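CEP104 (Gallus gallus, PDB 5JO8) probably binds microtubules or tubulin through its TOG domain, as a centriolar protein with a network of interaction partners. Local coordinates at residues S192-V197 against M217-G222; C199-M204 against S209-S214. All coordinates share one frame; numbering follows the deposited sequence.

Both contacts join helix 187-204 to the chain that follows it, and they come in nested order: 192-197, 199-204, 209-214, 217-222. Contact 2 lies inside the loop closed by contact 1, next to the turn, where the chain leaves the end of helix 187-204 and starts helix 213-223. Contact 1 sits farther up the antiparallel pair. Their centres are about 11 Å apart, and they meet where Val197 CG1 lies 4.3 Å from Phe211 CE1. Each centres mainly on one phenylalanine, Phe219 or Phe211, and a largely apolar seam runs along the helical hairpin, an arrangement in keeping with the stacked antiparallel helices of TOG domains.

Contact 1 (S192-V197 against M217-G222); sequences SRVELV and MKFATG
Phe219 projects from helix 213-223 onto Arg193, Val194 and Val197 of helix 187-204. Along 217-222, Met217 comes first: it is turned from this interface toward Ile250 and Ile239, while its carbonyl O accepts from both Thr221 N and Thr221 OG1, from opposite faces of the carbonyl plane. Phe219 follows, its CG anti to the backbone N (chi1 172°), which carries the ring across the gap. Val197 CG2 sits over one face, 4.0 Å from the Phe219 ring centroid, as a CH-pi contact. Val194 CG1 meets Phe219 CZ at 3.7 Å. Arg193 lies obliquely to the ring, its NH1 3.5 Å from Phe219 CE1 with guanidinium and ring planes 35° apart; the charged group is held by the carbonyls of Leu177, Gln179 and Leu180, and NH1, though bonded to the first two, also lies against the phenyl, as does CG. Ala220 comes next, and its small side chain permits close packing against Ile239. The segment axes approach to 11.4 Å at 143°, wide enough to admit a large aromatic between them. Val178 also touches the ring, and helix 229-245 covers the valines through Val234 and Ile238, joining this antiparallel pair to the next helix.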
loop_
_atom_site.group_PDB
_atom_site.type_symbol
_atom_site.label_atom_id
_atom_site.label_comp_id
_atom_site.label_asym_id
_atom_site.label_seq_id
_atom_site.Cartn_x
_atom_site.Cartn_y
_atom_site.Cartn_z
ATOM N N SER A 192 0.470 3.977 11.307
ATOM C CA SER A 192 1.100 3.924 9.999
ATOM C C SER A 192 0.204 4.536 8.945
ATOM O O SER A 192 0.673 5.248 8.063
ATOM C CB SER A 192 1.403 2.480 9.617
ATOM O OG SER A 192 2.469 1.960 10.397
ATOM N N ARG A 193 -1.089 4.274 9.061
ATOM C CA ARG A 193 -2.021 4.806 8.077
ATOM C C ARG A 193 -2.123 6.324 8.147
ATOM O O ARG A 193 -2.040 6.993 7.122
ATOM C CB ARG A 193 -3.404 4.169 8.192
ATOM C CG ARG A 193 -4.298 4.524 7.010
ATOM C CD ARG A 193 -4.479 3.345 6.042
ATOM N NE ARG A 193 -5.553 2.475 6.516
ATOM C CZ ARG A 193 -6.845 2.773 6.437
ATOM N NH1 ARG A 193 -7.235 3.921 5.898
ATOM N NH2 ARG A 193 -7.751 1.928 6.911
ATOM N N VAL A 194 -2.287 6.892 9.343
ATOM C CA VAL A 194 -2.379 8.349 9.415
ATOM C C VAL A 194 -1.075 9.017 8.992
ATOM O O VAL A 194 -1.088 10.077 8.363
ATOM C CB VAL A 194 -2.889 8.854 10.776
ATOM C CG1 VAL A 194 -4.335 8.453 10.960
ATOM C CG2 VAL A 194 -2.036 8.310 11.928
ATOM N N GLU A 195 0.055 8.396 9.321
ATOM C CA GLU A 195 1.332 8.971 8.954
ATOM C C GLU A 195 1.555 8.922 7.442
ATOM O O GLU A 195 2.121 9.856 6.872
ATOM C CB GLU A 195 2.474 8.260 9.686
ATOM C CG GLU A 195 2.505 8.509 11.170
ATOM C CD GLU A 195 3.587 7.693 11.850
ATOM O OE1 GLU A 195 3.941 6.609 11.330
ATOM O OE2 GLU A 195 4.085 8.139 12.898
ATOM N N LEU A 196 1.126 7.833 6.809
ATOM C CA LEU A 196 1.206 7.713 5.349
ATOM C C LEU A 196 0.396 8.790 4.641
ATOM O O LEU A 196 0.875 9.421 3.696
ATOM C CB LEU A 196 0.750 6.329 4.881
ATOM C CG LEU A 196 1.867 5.286 4.860
ATOM C CD1 LEU A 196 1.303 3.886 4.699
ATOM C CD2 LEU A 196 2.844 5.594 3.738
ATOM N N VAL A 197 -0.831 9.005 5.105
ATOM C CA VAL A 197 -1.672 10.053 4.547
ATOM C C VAL A 197 -0.994 11.406 4.751
ATOM O O VAL A 197 -0.869 12.184 3.806
ATOM C CB VAL A 197 -3.097 10.041 5.162
ATOM C CG1 VAL A 197 -3.890 11.261 4.702
ATOM C CG2 VAL A 197 -3.834 8.755 4.781
ATOM N N MET A 217 -10.714 14.940 4.512
ATOM C CA MET A 217 -11.500 15.308 5.682
ATOM C C MET A 217 -12.329 14.143 6.224
ATOM O O MET A 217 -12.465 13.981 7.432
ATOM C CB MET A 217 -12.391 16.522 5.402
ATOM C CG MET A 217 -11.648 17.850 5.412
ATOM S SD MET A 217 -10.707 18.160 6.921
ATOM C CE MET A 217 -12.028 18.617 8.026
ATOM N N LYS A 218 -12.899 13.338 5.328
ATOM C CA LYS A 218 -13.632 12.168 5.787
ATOM C C LYS A 218 -12.703 11.239 6.571
ATOM O O LYS A 218 -13.021 10.799 7.677
ATOM C CB LYS A 218 -14.278 11.424 4.617
ATOM C CG LYS A 218 -14.824 10.077 5.016
ATOM C CD LYS A 218 -15.431 9.340 3.841
ATOM C CE LYS A 218 -16.828 9.846 3.520
ATOM N NZ LYS A 218 -16.840 11.069 2.668
ATOM N N PHE A 219 -11.535 10.968 5.998
ATOM C CA PHE A 219 -10.548 10.119 6.661
ATOM C C PHE A 219 -10.088 10.688 8.005
ATOM O O PHE A 219 -10.141 10.005 9.031
ATOM C CB PHE A 219 -9.337 9.886 5.752
ATOM C CG PHE A 219 -8.201 9.186 6.440
ATOM C CD1 PHE A 219 -8.227 7.814 6.634
ATOM C CD2 PHE A 219 -7.109 9.908 6.929
ATOM C CE1 PHE A 219 -7.183 7.165 7.284
ATOM C CE2 PHE A 219 -6.062 9.266 7.576
ATOM C CZ PHE A 219 -6.095 7.895 7.751
ATOM N N ALA A 220 -9.641 11.941 7.990
ATOM C CA ALA A 220 -9.074 12.572 9.182
ATOM C C ALA A 220 -10.102 12.701 10.299
ATOM O O ALA A 220 -9.783 12.456 11.464
ATOM C CB ALA A 220 -8.493 13.935 8.834
ATOM N N THR A 221 -11.334 13.073 9.960
ATOM C CA THR A 221 -12.332 13.238 11.007
ATOM C C THR A 221 -12.712 11.867 11.570
ATOM O O THR A 221 -13.007 11.732 12.759
ATOM C CB THR A 221 -13.577 14.042 10.548
ATOM O OG1 THR A 221 -14.190 13.399 9.427
ATOM C CG2 THR A 221 -13.193 15.471 10.168
ATOM N N GLY A 222 -12.671 10.844 10.724
ATOM C CA GLY A 222 -12.845 9.487 11.203
ATOM C C GLY A 222 -11.755 9.110 12.193
ATOM O O GLY A 222 -12.031 8.534 13.247
#

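Contact 2 (C199-M204 against S209-S214); sequences CLLKEM and SGFTIS
Phe211 lies against the last turns of helix 187-204, meeting Leu200, Leu201 and Met204. Its CB begins the contact, with Phe211 CB 3.8 Å from Leu201 CD1, and CG is almost as close to the same methyl. Farther along the ring, CD2 nears both this methyl and Leu201 CA. Phe211 CE2 makes the closest approaches, 3.7 Å to both Leu201 N and Leu200 C, against the peptide that joins the two leucines. Phe211 CZ at the tip rests on Leu200 CB, at 3.9 Å. The Met204 and Phe211 side chains cross at about a right angle, with Met204 SD 4.2 Å from Phe211 CE2, an oblique Met-aromatic contact. The methionine chain reaches there extended at chi2 and bent only at chi3 (74°), and a flexible thioether suits such a fit.

Beside the ring, Ser209 packs its CB on Met204 CB. With Ser209 OG between its own backbone N and carbonyl carbon (chi1 68°), it accepts from Phe211 N at 3.0 Å, an ST turn, and also bonds to Gly205 O. Gly210 between them has a positive phi at which a side chain would collide with the Ser209 carbonyl O, so glycine suits the place. Val178, Pro174 and Val216 cover more of the phenyl.

No hydrogen bond spans the two segments; their attraction is probably mostly dispersion and water exclusion, helped by the short connection, while the buried serine hydroxyl is satisfied locally and probably helps hold the backbone from which the aromatic ring projects.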
loop_
_atom_site.group_PDB
_atom_site.type_symbol
_atom_site.label_atom_id
_atom_site.label_comp_id
_atom_site.label_asym_id
_atom_site.label_seq_id
_atom_site.Cartn_x
_atom_site.Cartn_y
_atom_site.Cartn_z
ATOM N N CYS A 199 2.069 12.207 5.212
ATOM C CA CYS A 199 3.296 12.311 4.442
ATOM C C CYS A 199 3.009 12.495 2.955
ATOM O O CYS A 199 3.521 13.421 2.317
ATOM C CB CYS A 199 4.145 11.060 4.671
ATOM S SG CYS A 199 5.605 10.923 3.626
ATOM N N LEU A 200 2.180 11.620 2.401
ATOM C CA LEU A 200 1.888 11.687 0.974
ATOM C C LEU A 200 1.059 12.914 0.596
ATOM O O LEU A 200 1.227 13.470 -0.489
ATOM C CB LEU A 200 1.249 10.385 0.478
ATOM C CG LEU A 200 2.257 9.233 0.377
ATOM C CD1 LEU A 200 1.556 7.918 0.117
ATOM C CD2 LEU A 200 3.278 9.528 -0.707
ATOM N N LEU A 201 0.178 13.346 1.490
ATOM C CA LEU A 201 -0.603 14.554 1.243
ATOM C C LEU A 201 0.309 15.779 1.111
ATOM O O LEU A 201 0.150 16.581 0.191
ATOM C CB LEU A 201 -1.621 14.761 2.358
ATOM C CG LEU A 201 -2.588 15.932 2.224
ATOM C CD1 LEU A 201 -3.295 15.882 0.874
ATOM C CD2 LEU A 201 -3.588 15.880 3.368
ATOM N N LYS A 202 1.268 15.918 2.020
ATOM C CA LYS A 202 2.215 17.027 1.949
ATOM C C LYS A 202 2.942 17.042 0.613
ATOM O O LYS A 202 3.044 18.080 -0.040
ATOM C CB LYS A 202 3.259 16.920 3.057
ATOM C CG LYS A 202 2.773 17.216 4.448
ATOM C CD LYS A 202 3.952 17.164 5.405
ATOM C CE LYS A 202 3.501 17.151 6.844
ATOM N NZ LYS A 202 4.662 17.031 7.768
ATOM N N GLU A 203 3.441 15.875 0.218
ATOM C CA GLU A 203 4.243 15.728 -0.988
ATOM C C GLU A 203 3.434 15.872 -2.284
ATOM O O GLU A 203 3.919 16.444 -3.262
ATOM C CB GLU A 203 4.940 14.371 -0.973
ATOM C CG GLU A 203 6.058 14.245 -1.975
ATOM C CD GLU A 203 6.953 13.063 -1.685
ATOM O OE1 GLU A 203 6.847 12.493 -0.579
ATOM O OE2 GLU A 203 7.765 12.705 -2.565
ATOM N N MET A 204 2.205 15.361 -2.294
ATOM C CA MET A 204 1.456 15.244 -3.542
ATOM C C MET A 204 0.376 16.308 -3.720
ATOM O O MET A 204 -0.000 16.626 -4.845
ATOM C CB MET A 204 0.821 13.857 -3.647
ATOM C CG MET A 204 1.795 12.711 -3.424
ATOM S SD MET A 204 1.016 11.093 -3.614
ATOM C CE MET A 204 0.830 11.034 -5.390
ATOM N N SER A 209 -3.897 14.132 -7.722
ATOM C CA SER A 209 -3.132 13.150 -6.962
ATOM C C SER A 209 -4.008 11.974 -6.549
ATOM O O SER A 209 -3.530 10.849 -6.405
ATOM C CB SER A 209 -2.556 13.804 -5.706
ATOM O OG SER A 209 -3.604 14.142 -4.808
ATOM N N GLY A 210 -5.293 12.240 -6.353
ATOM C CA GLY A 210 -6.186 11.270 -5.748
ATOM C C GLY A 210 -6.677 11.729 -4.376
ATOM O O GLY A 210 -7.749 11.326 -3.923
ATOM N N PHE A 211 -5.890 12.564 -3.700
ATOM C CA PHE A 211 -6.342 13.178 -2.455
ATOM C C PHE A 211 -7.234 14.370 -2.787
ATOM O O PHE A 211 -6.906 15.168 -3.672
ATOM C CB PHE A 211 -5.154 13.711 -1.653
ATOM C CG PHE A 211 -4.263 12.648 -1.066
ATOM C CD1 PHE A 211 -4.742 11.772 -0.101
ATOM C CD2 PHE A 211 -2.933 12.558 -1.447
ATOM C CE1 PHE A 211 -3.914 10.808 0.459
ATOM C CE2 PHE A 211 -2.097 11.601 -0.885
ATOM C CZ PHE A 211 -2.592 10.730 0.069
ATOM N N THR A 212 -8.345 14.504 -2.075
ATOM C CA THR A 212 -9.186 15.687 -2.216
ATOM C C THR A 212 -9.530 16.208 -0.829
ATOM O O THR A 212 -9.349 15.509 0.165
ATOM C CB THR A 212 -10.504 15.372 -2.952
ATOM O OG1 THR A 212 -11.278 14.458 -2.168
ATOM C CG2 THR A 212 -10.226 14.766 -4.332
ATOM N N ILE A 213 -10.033 17.436 -0.757
ATOM C CA ILE A 213 -10.458 17.975 0.526
ATOM C C ILE A 213 -11.506 17.053 1.143
ATOM O O ILE A 213 -11.467 16.767 2.325
ATOM C CB ILE A 213 -10.976 19.417 0.395
ATOM C CG1 ILE A 213 -9.884 20.320 -0.175
ATOM C CG2 ILE A 213 -11.446 19.931 1.744
ATOM C CD1 ILE A 213 -10.403 21.646 -0.666
ATOM N N SER A 214 -12.428 16.572 0.314
ATOM C CA SER A 214 -13.506 15.722 0.792
ATOM C C SER A 214 -13.015 14.394 1.365
ATOM O O SER A 214 -13.405 14.016 2.473
ATOM C CB SER A 214 -14.513 15.459 -0.331
ATOM O OG SER A 214 -14.951 16.669 -0.923
#